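Local structure of ethylbenzene dehydrogenase alpha-subunit (2IVF) at residues A892-F895 with D900-I903; W921-H924 with K930-D933. The protein is the alpha-subunit of a molybdenum enzyme of the molybdopterin oxidoreductase family and carries two pterin guanine dinucleotides, a molybdenum atom and an iron/sulfur cluster. One frame throughout, in Å; residues are numbered along the deposited sequence.

Interaction 1 (A892-F895 with D900-I903); sequences AKLF and DCEI
Lys893 reaches across to Glu902 with its ammonium group, NZ lying 2.6 Å from OE1 in a short salt bridge that uses the anti lone pair of the carboxylate oxygen. A bend at chi2 (-60°) folds the lysine chain over the neighbouring strand, which lets NZ serve two acidic residues: besides OE1 it donates to a water 2.6 Å away, and that water in turn donates a hydrogen bond to Asp900 OD2 at 2.7 Å. The other carboxylate oxygens have lysines of their own, Lys930 for Asp900 OD1 and Lys927 for Glu902 OE2. The backbones form an antiparallel beta hairpin in the molybdopterin dinucleotide binding domain, whose clan is that of the double-psi beta-barrels. Its two hydrogen-bonded pairs satisfy N and O of all four residues concerned: Ala892 N donates to Ile903 O at 2.8 Å and Ala892 O accepts from Ile903 N, while Cys901 N meets Leu894 O at 2.8 Å and Cys901 O accepts from Leu894 N. The Lys893–Glu902 pair between them is non-hydrogen-bonded; Lys893 turns its backbone instead to Lys974 of strand 969-975. On the buried face, Leu894 lays CB against Cys901 SG and sets CD1 3.7 Å from Ile903 CG2. At the turn end of the hairpin, Phe895 CB and Asp900 CB pack at 3.5 Å.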
ATOM      1  N   ALA A 892     -20.478  -6.436   9.985  1.00 23.49           N
ATOM      2  CA  ALA A 892     -20.616  -6.117  11.382  1.00 23.00           C
ATOM      3  C   ALA A 892     -20.946  -4.650  11.524  1.00 22.56           C
ATOM      4  O   ALA A 892     -20.586  -3.863  10.649  1.00 23.65           O
ATOM      5  CB  ALA A 892     -19.309  -6.464  12.122  1.00 23.34           C
ATOM      6  N   LYS A 893     -21.635  -4.281  12.602  1.00 23.40           N
ATOM      7  CA  LYS A 893     -21.749  -2.895  13.027  1.00 24.19           C
ATOM      8  C   LYS A 893     -20.680  -2.630  14.054  1.00 23.95           C
ATOM      9  O   LYS A 893     -20.491  -3.426  14.987  1.00 24.67           O
ATOM     10  CB  LYS A 893     -23.106  -2.562  13.666  1.00 25.01           C
ATOM     11  CG  LYS A 893     -24.294  -2.726  12.810  1.00 26.29           C
ATOM     12  CD  LYS A 893     -24.258  -1.859  11.575  1.00 27.30           C
ATOM     13  CE  LYS A 893     -25.706  -1.738  10.997  1.00 28.26           C
ATOM     14  NZ  LYS A 893     -25.710  -0.992   9.752  1.00 27.08           N
ATOM     15  N   LEU A 894     -19.942  -1.548  13.848  1.00 22.71           N
ATOM     16  CA  LEU A 894     -19.120  -0.960  14.882  1.00 23.86           C
ATOM     17  C   LEU A 894     -19.864   0.236  15.414  1.00 22.90           C
ATOM     18  O   LEU A 894     -20.436   1.028  14.630  1.00 24.33           O
ATOM     19  CB  LEU A 894     -17.779  -0.462  14.349  1.00 23.24           C
ATOM     20  CG  LEU A 894     -16.549  -1.344  14.128  1.00 28.83           C
ATOM     21  CD1 LEU A 894     -16.920  -2.710  13.676  1.00 27.78           C
ATOM     22  CD2 LEU A 894     -15.539  -0.609  13.201  1.00 25.46           C
ATOM     23  N   PHE A 895     -19.882   0.389  16.720  1.00 22.76           N
ATOM     24  CA  PHE A 895     -20.595   1.512  17.272  1.00 23.00           C
ATOM     25  C   PHE A 895     -20.096   1.913  18.633  1.00 23.01           C
ATOM     26  O   PHE A 895     -19.521   1.105  19.355  1.00 22.53           O
ATOM     27  CB  PHE A 895     -22.136   1.218  17.304  1.00 23.63           C
ATOM     28  CG  PHE A 895     -22.545   0.098  18.238  1.00 25.13           C
ATOM     29  CD1 PHE A 895     -22.430  -1.235  17.848  1.00 25.28           C
ATOM     30  CD2 PHE A 895     -23.047   0.380  19.492  1.00 24.68           C
ATOM     31  CE1 PHE A 895     -22.815  -2.239  18.698  1.00 26.38           C
ATOM     32  CE2 PHE A 895     -23.437  -0.630  20.360  1.00 25.21           C
ATOM     33  CZ  PHE A 895     -23.317  -1.935  19.970  1.00 25.95           C
ATOM     34  N   ASP A 900     -22.129   5.022  14.495  1.00 25.42           N
ATOM     35  CA  ASP A 900     -21.945   3.637  14.090  1.00 25.82           C
ATOM     36  C   ASP A 900     -21.607   3.543  12.634  1.00 25.70           C
ATOM     37  O   ASP A 900     -21.843   4.480  11.874  1.00 25.23           O
ATOM     38  CB  ASP A 900     -23.204   2.816  14.350  1.00 26.51           C
ATOM     39  CG  ASP A 900     -24.385   3.224  13.446  1.00 32.87           C
ATOM     40  OD1 ASP A 900     -24.802   4.405  13.486  1.00 37.30           O
ATOM     41  OD2 ASP A 900     -24.898   2.361  12.697  1.00 36.45           O
ATOM     42  N   CYS A 901     -21.101   2.380  12.239  1.00 24.09           N
ATOM     43  CA  CYS A 901     -20.828   2.131  10.844  1.00 24.60           C
ATOM     44  C   CYS A 901     -20.910   0.643  10.601  1.00 24.14           C
ATOM     45  O   CYS A 901     -21.007  -0.125  11.553  1.00 24.65           O
ATOM     46  CB  CYS A 901     -19.476   2.652  10.489  1.00 25.53           C
ATOM     47  SG  CYS A 901     -18.114   1.772  11.293  1.00 30.84           S
ATOM     48  N   GLU A 902     -20.970   0.253   9.343  1.00 22.90           N
ATOM     49  CA  GLU A 902     -21.063  -1.148   8.991  1.00 23.22           C
ATOM     50  C   GLU A 902     -19.870  -1.435   8.144  1.00 23.92           C
ATOM     51  O   GLU A 902     -19.537  -0.637   7.274  1.00 22.59           O
ATOM     52  CB  GLU A 902     -22.334  -1.411   8.200  1.00 22.65           C
ATOM     53  CG  GLU A 902     -22.505  -2.837   7.759  1.00 23.33           C
ATOM     54  CD  GLU A 902     -23.920  -3.167   7.318  1.00 24.53           C
ATOM     55  OE1 GLU A 902     -24.900  -2.523   7.784  1.00 25.52           O
ATOM     56  OE2 GLU A 902     -24.046  -4.110   6.505  1.00 25.67           O
ATOM     57  N   ILE A 903     -19.244  -2.585   8.393  1.00 23.16           N
ATOM     58  CA  ILE A 903     -17.985  -2.939   7.771  1.00 23.60           C
ATOM     59  C   ILE A 903     -17.886  -4.443   7.694  1.00 22.66           C
ATOM     60  O   ILE A 903     -18.464  -5.133   8.540  1.00 22.27           O
ATOM     61  CB  ILE A 903     -16.858  -2.335   8.613  1.00 23.26           C
ATOM     62  CG1 ILE A 903     -15.550  -2.327   7.847  1.00 23.69           C
ATOM     63  CG2 ILE A 903     -16.819  -3.014   9.972  1.00 25.68           C
ATOM     64  CD1 ILE A 903     -14.499  -1.352   8.474  1.00 27.04           C
TER
HETATM   65  O   HOH W   1     -24.405   1.227  10.352  1.00 32.01           O

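Interaction 2 (W921-H924 with K930-D933); sequences WDAH and KPYD. With MD1 (phosphoric acid 4-(2-amino-4-oxo-3,4,5,6,-tetrahydro-pteridin-6-yl)-2-hydroxy-3,4-dimercapto-but-3-en-yl ester guanylate ester), chain N.
The amino nitrogen N16 of the MD1 pterin is gripped by Tyr932 and Asp933, consecutive residues at the start of a 3-10 segment. Tyr932 OH accepts from it at 2.9 Å in a nearly straight bond (167°), and Asp933 OD2 adds a weak, more bent one at 3.0 Å. Both residues belong to the molybdopterin dinucleotide binding domain, where the long loop between strands 915-917 and 969-975 contributes these two residues to the MD1 pocket; His849, His855 and Glu636 are among the other groups that bind MD1. The amino group lies oblique to the tyrosine ring and is bonded at its hydroxyl. Asp933 divides its carboxylate between two tasks. While OD2 faces the cofactor, OD1 accepts from a water at 2.6 Å, and the same water takes the N-H of Trp921 at 2.9 Å, tying the 921-924 segment to the pterin-binding 3-10 segment. With CG anti to its carbonyl carbon (chi1 -46°), the carboxylate lies between N16 and the water, one oxygen to each. Direct contact between the two segments is apolar: Ala923 CB rests 4.0 Å from CG of Pro931, which turns toward it. Beside this patch Asp922 is held by Arg638, Ser641 and Asn609, and His924 packs on Val102 of the beta-subunit. Asp922 OD1 also accepts from Ala923 N at 2.9 Å, meeting it on the anti side, 27° out of the carboxylate plane.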
ATOM      1  N   TRP A 921     -10.318   3.829   4.965  1.00 24.00           N
ATOM      2  CA  TRP A 921     -10.976   3.703   3.676  1.00 24.72           C
ATOM      3  C   TRP A 921     -11.654   5.031   3.373  1.00 25.10           C
ATOM      4  O   TRP A 921     -11.921   5.833   4.302  1.00 24.73           O
ATOM      5  CB  TRP A 921     -12.043   2.597   3.745  1.00 24.25           C
ATOM      6  CG  TRP A 921     -11.431   1.263   4.084  1.00 23.72           C
ATOM      7  CD1 TRP A 921     -11.375   0.682   5.311  1.00 21.39           C
ATOM      8  CD2 TRP A 921     -10.727   0.398   3.194  1.00 22.64           C
ATOM      9  NE1 TRP A 921     -10.726  -0.547   5.242  1.00 22.72           N
ATOM     10  CE2 TRP A 921     -10.325  -0.745   3.945  1.00 23.87           C
ATOM     11  CE3 TRP A 921     -10.479   0.425   1.827  1.00 23.61           C
ATOM     12  CZ2 TRP A 921      -9.607  -1.793   3.386  1.00 23.72           C
ATOM     13  CZ3 TRP A 921      -9.775  -0.604   1.278  1.00 23.55           C
ATOM     14  CH2 TRP A 921      -9.336  -1.696   2.043  1.00 22.97           C
ATOM     15  N   ASP A 922     -11.946   5.284   2.100  1.00 24.15           N
ATOM     16  CA  ASP A 922     -12.666   6.503   1.780  1.00 24.55           C
ATOM     17  C   ASP A 922     -14.092   6.318   2.198  1.00 23.89           C
ATOM     18  O   ASP A 922     -14.606   5.209   2.157  1.00 23.76           O
ATOM     19  CB  ASP A 922     -12.552   6.817   0.291  1.00 24.24           C
ATOM     20  CG  ASP A 922     -12.731   8.291  -0.026  1.00 24.65           C
ATOM     21  OD1 ASP A 922     -13.211   9.089   0.831  1.00 24.52           O
ATOM     22  OD2 ASP A 922     -12.433   8.608  -1.208  1.00 24.18           O
ATOM     23  N   ALA A 923     -14.754   7.408   2.582  1.00 23.64           N
ATOM     24  CA  ALA A 923     -16.090   7.325   3.190  1.00 23.83           C
ATOM     25  C   ALA A 923     -17.185   6.719   2.307  1.00 24.60           C
ATOM     26  O   ALA A 923     -18.062   6.014   2.814  1.00 24.32           O
ATOM     27  CB  ALA A 923     -16.526   8.659   3.721  1.00 22.86           C
ATOM     28  N   HIS A 924     -17.131   6.959   0.992  1.00 23.90           N
ATOM     29  CA  HIS A 924     -18.168   6.437   0.097  1.00 24.02           C
ATOM     30  C   HIS A 924     -17.895   4.983  -0.318  1.00 24.40           C
ATOM     31  O   HIS A 924     -18.552   4.416  -1.240  1.00 24.02           O
ATOM     32  CB  HIS A 924     -18.434   7.374  -1.085  1.00 24.14           C
ATOM     33  CG  HIS A 924     -17.236   7.705  -1.921  1.00 24.44           C
ATOM     34  ND1 HIS A 924     -15.952   7.324  -1.590  1.00 22.16           N
ATOM     35  CD2 HIS A 924     -17.134   8.428  -3.062  1.00 24.33           C
ATOM     36  CE1 HIS A 924     -15.118   7.775  -2.508  1.00 25.40           C
ATOM     37  NE2 HIS A 924     -15.809   8.444  -3.413  1.00 21.39           N
ATOM     38  N   LYS A 930     -20.856   6.102   5.898  1.00 22.78           N
ATOM     39  CA  LYS A 930     -20.441   6.337   7.268  1.00 23.12           C
ATOM     40  C   LYS A 930     -19.136   5.542   7.473  1.00 22.42           C
ATOM     41  O   LYS A 930     -19.171   4.340   7.703  1.00 21.70           O
ATOM     42  CB  LYS A 930     -21.518   5.879   8.189  1.00 23.21           C
ATOM     43  CG  LYS A 930     -22.777   6.801   8.135  1.00 25.65           C
ATOM     44  CD  LYS A 930     -23.996   6.159   8.696  1.00 27.74           C
ATOM     45  CE  LYS A 930     -23.933   5.854  10.164  1.00 30.14           C
ATOM     46  NZ  LYS A 930     -25.290   5.425  10.655  1.00 30.94           N
ATOM     47  N   PRO A 931     -17.992   6.236   7.468  1.00 22.04           N
ATOM     48  CA  PRO A 931     -16.762   5.500   7.622  1.00 22.49           C
ATOM     49  C   PRO A 931     -16.512   5.172   9.075  1.00 21.72           C
ATOM     50  O   PRO A 931     -17.146   5.720   9.955  1.00 21.60           O
ATOM     51  CB  PRO A 931     -15.716   6.474   7.085  1.00 23.29           C
ATOM     52  CG  PRO A 931     -16.252   7.777   7.580  1.00 22.26           C
ATOM     53  CD  PRO A 931     -17.744   7.691   7.421  1.00 22.86           C
ATOM     54  N   TYR A 932     -15.565   4.290   9.364  1.00 21.88           N
ATOM     55  CA  TYR A 932     -15.266   4.021  10.761  1.00 22.27           C
ATOM     56  C   TYR A 932     -14.891   5.305  11.498  1.00 22.34           C
ATOM     57  O   TYR A 932     -15.166   5.461  12.696  1.00 23.29           O
ATOM     58  CB  TYR A 932     -14.179   2.963  10.883  1.00 22.06           C
ATOM     59  CG  TYR A 932     -12.796   3.365  11.255  1.00 21.75           C
ATOM     60  CD1 TYR A 932     -11.842   3.739  10.279  1.00 21.10           C
ATOM     61  CD2 TYR A 932     -12.369   3.204  12.564  1.00 21.19           C
ATOM     62  CE1 TYR A 932     -10.519   4.022  10.629  1.00 24.36           C
ATOM     63  CE2 TYR A 932     -11.058   3.484  12.937  1.00 22.81           C
ATOM     64  CZ  TYR A 932     -10.130   3.893  11.974  1.00 23.03           C
ATOM     65  OH  TYR A 932      -8.857   4.158  12.392  1.00 23.46           O
ATOM     66  N   ASP A 933     -14.324   6.245  10.763  1.00 22.55           N
ATOM     67  CA  ASP A 933     -13.910   7.535  11.352  1.00 22.07           C
ATOM     68  C   ASP A 933     -15.039   8.320  12.003  1.00 23.35           C
ATOM     69  O   ASP A 933     -14.774   9.189  12.864  1.00 22.69           O
ATOM     70  CB  ASP A 933     -13.184   8.388  10.305  1.00 22.20           C
ATOM     71  CG  ASP A 933     -12.182   7.600   9.553  1.00 23.75           C
ATOM     72  OD1 ASP A 933     -12.598   6.835   8.667  1.00 25.55           O
ATOM     73  OD2 ASP A 933     -10.968   7.723   9.832  1.00 26.51           O
TER
HETATM   74  PB  MD1 N1987      -6.073  13.262   3.089  1.00 16.59           P
HETATM   75  O3B MD1 N1987      -6.121  12.033   2.095  1.00 15.03           O
HETATM   76  O1B MD1 N1987      -4.912  14.100   2.690  1.00 15.52           O
HETATM   77  O2B MD1 N1987      -7.411  13.831   3.364  1.00 15.68           O
HETATM   78  O3A MD1 N1987      -5.670  12.539   4.443  1.00 16.15           O
HETATM   79  C10 MD1 N1987      -4.298  12.343   4.848  1.00 17.02           C
HETATM   80  C11 MD1 N1987      -4.403  11.466   6.085  1.00 17.07           C
HETATM   81  O11 MD1 N1987      -4.649  10.125   5.540  1.00 18.30           O
HETATM   82  C12 MD1 N1987      -3.093  11.446   6.826  1.00 17.74           C
HETATM   83  S12 MD1 N1987      -1.635  11.967   6.098  1.00 18.07           S
HETATM   84  C13 MD1 N1987      -3.003  10.941   8.099  1.00 16.61           C
HETATM   85  S13 MD1 N1987      -1.540  10.855   8.936  1.00 15.35           S
HETATM   86  C14 MD1 N1987      -4.184  10.458   8.851  1.00 17.48           C
HETATM   87  N15 MD1 N1987      -4.215   9.099   9.273  1.00 15.70           N
HETATM   88  C16 MD1 N1987      -5.331   8.559   9.857  1.00 15.37           C
HETATM   89  C15 MD1 N1987      -5.230   7.269  10.346  1.00 17.69           C
HETATM   90  O14 MD1 N1987      -4.155   6.617  10.269  1.00 14.42           O
HETATM   91  N17 MD1 N1987      -6.386   6.756  10.839  1.00 16.59           N
HETATM   92  C17 MD1 N1987      -7.558   7.511  10.913  1.00 16.80           C
HETATM   93  N16 MD1 N1987      -8.618   6.913  11.439  1.00 15.57           N
HETATM   94  N18 MD1 N1987      -7.603   8.778  10.471  1.00 14.92           N
HETATM   95  C20 MD1 N1987      -6.510   9.301   9.958  1.00 16.65           C
HETATM   96  N8  MD1 N1987      -6.535  10.598   9.557  1.00 14.77           N
HETATM   97  C7  MD1 N1987      -5.448  11.281   8.909  1.00 16.37           C
HETATM   98  PA  MD1 N1987      -7.151  11.591   0.940  1.00 15.83           P
HETATM   99  O1A MD1 N1987      -6.351  10.722   0.025  1.00 15.08           O
HETATM  100  O2A MD1 N1987      -8.331  10.982   1.593  1.00 17.48           O
HETATM  101  O5' MD1 N1987      -7.595  12.914   0.200  1.00 17.74           O
HETATM  102  C5' MD1 N1987      -6.614  13.539  -0.620  1.00 16.74           C
HETATM  103  C4' MD1 N1987      -7.185  13.819  -1.948  1.00 14.91           C
HETATM  104  O4' MD1 N1987      -6.069  14.276  -2.703  1.00 17.51           O
HETATM  105  C1' MD1 N1987      -6.371  13.897  -4.046  1.00 16.62           C
HETATM  106  N9  MD1 N1987      -5.212  13.888  -4.949  1.00 17.49           N
HETATM  107  C4  MD1 N1987      -4.994  14.827  -5.857  1.00 17.93           C
HETATM  108  N3  MD1 N1987      -5.709  15.944  -6.133  1.00 16.65           N
HETATM  109  C2  MD1 N1987      -5.304  16.778  -7.091  1.00 16.66           C
HETATM  110  N2  MD1 N1987      -6.006  17.910  -7.365  1.00 16.03           N
HETATM  111  N1  MD1 N1987      -4.197  16.424  -7.836  1.00 18.55           N
HETATM  112  C6  MD1 N1987      -3.429  15.307  -7.611  1.00 15.70           C
HETATM  113  O6  MD1 N1987      -2.418  15.123  -8.289  1.00 16.51           O
HETATM  114  C5  MD1 N1987      -3.836  14.465  -6.565  1.00 17.73           C
HETATM  115  N7  MD1 N1987      -3.399  13.316  -6.063  1.00 15.71           N
HETATM  116  C8  MD1 N1987      -4.237  12.983  -5.076  1.00 16.68           C
HETATM  117  C2' MD1 N1987      -6.936  12.485  -3.930  1.00 17.27           C
HETATM  118  O2' MD1 N1987      -7.786  12.106  -5.040  1.00 18.21           O
HETATM  119  C3' MD1 N1987      -7.660  12.503  -2.576  1.00 16.04           C
HETATM  120  O3' MD1 N1987      -9.104  12.524  -2.730  1.00 15.84           O
HETATM  121  O   HOH W   2     -12.203   5.051   6.814  1.00 12.50           O

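In the fold
A regular sheet element and an irregular loop in one domain illustrate two ways of holding a chain together. Interaction 1 is partly buried: its hairpin carries three charged side chains and Phe895 on one face, and Ala892, Leu894, Cys901 and Ile903 on the other, buried one, and depends on direct backbone pairing. Interaction 2 is buried, joins two parts of a loop by sparse apolar packing and a water, and turns Tyr932 and Asp933 to the cofactor. The centres of interactions 1 and 2 lie about 11 Å apart, and the two touch. Lys930 closes a salt bridge of 3.0 Å from its NZ to Asp900 OD1, while Cys901 packs its SG against Tyr932 CA, so the hairpin directly abuts the 3-10 segment that binds the pterin.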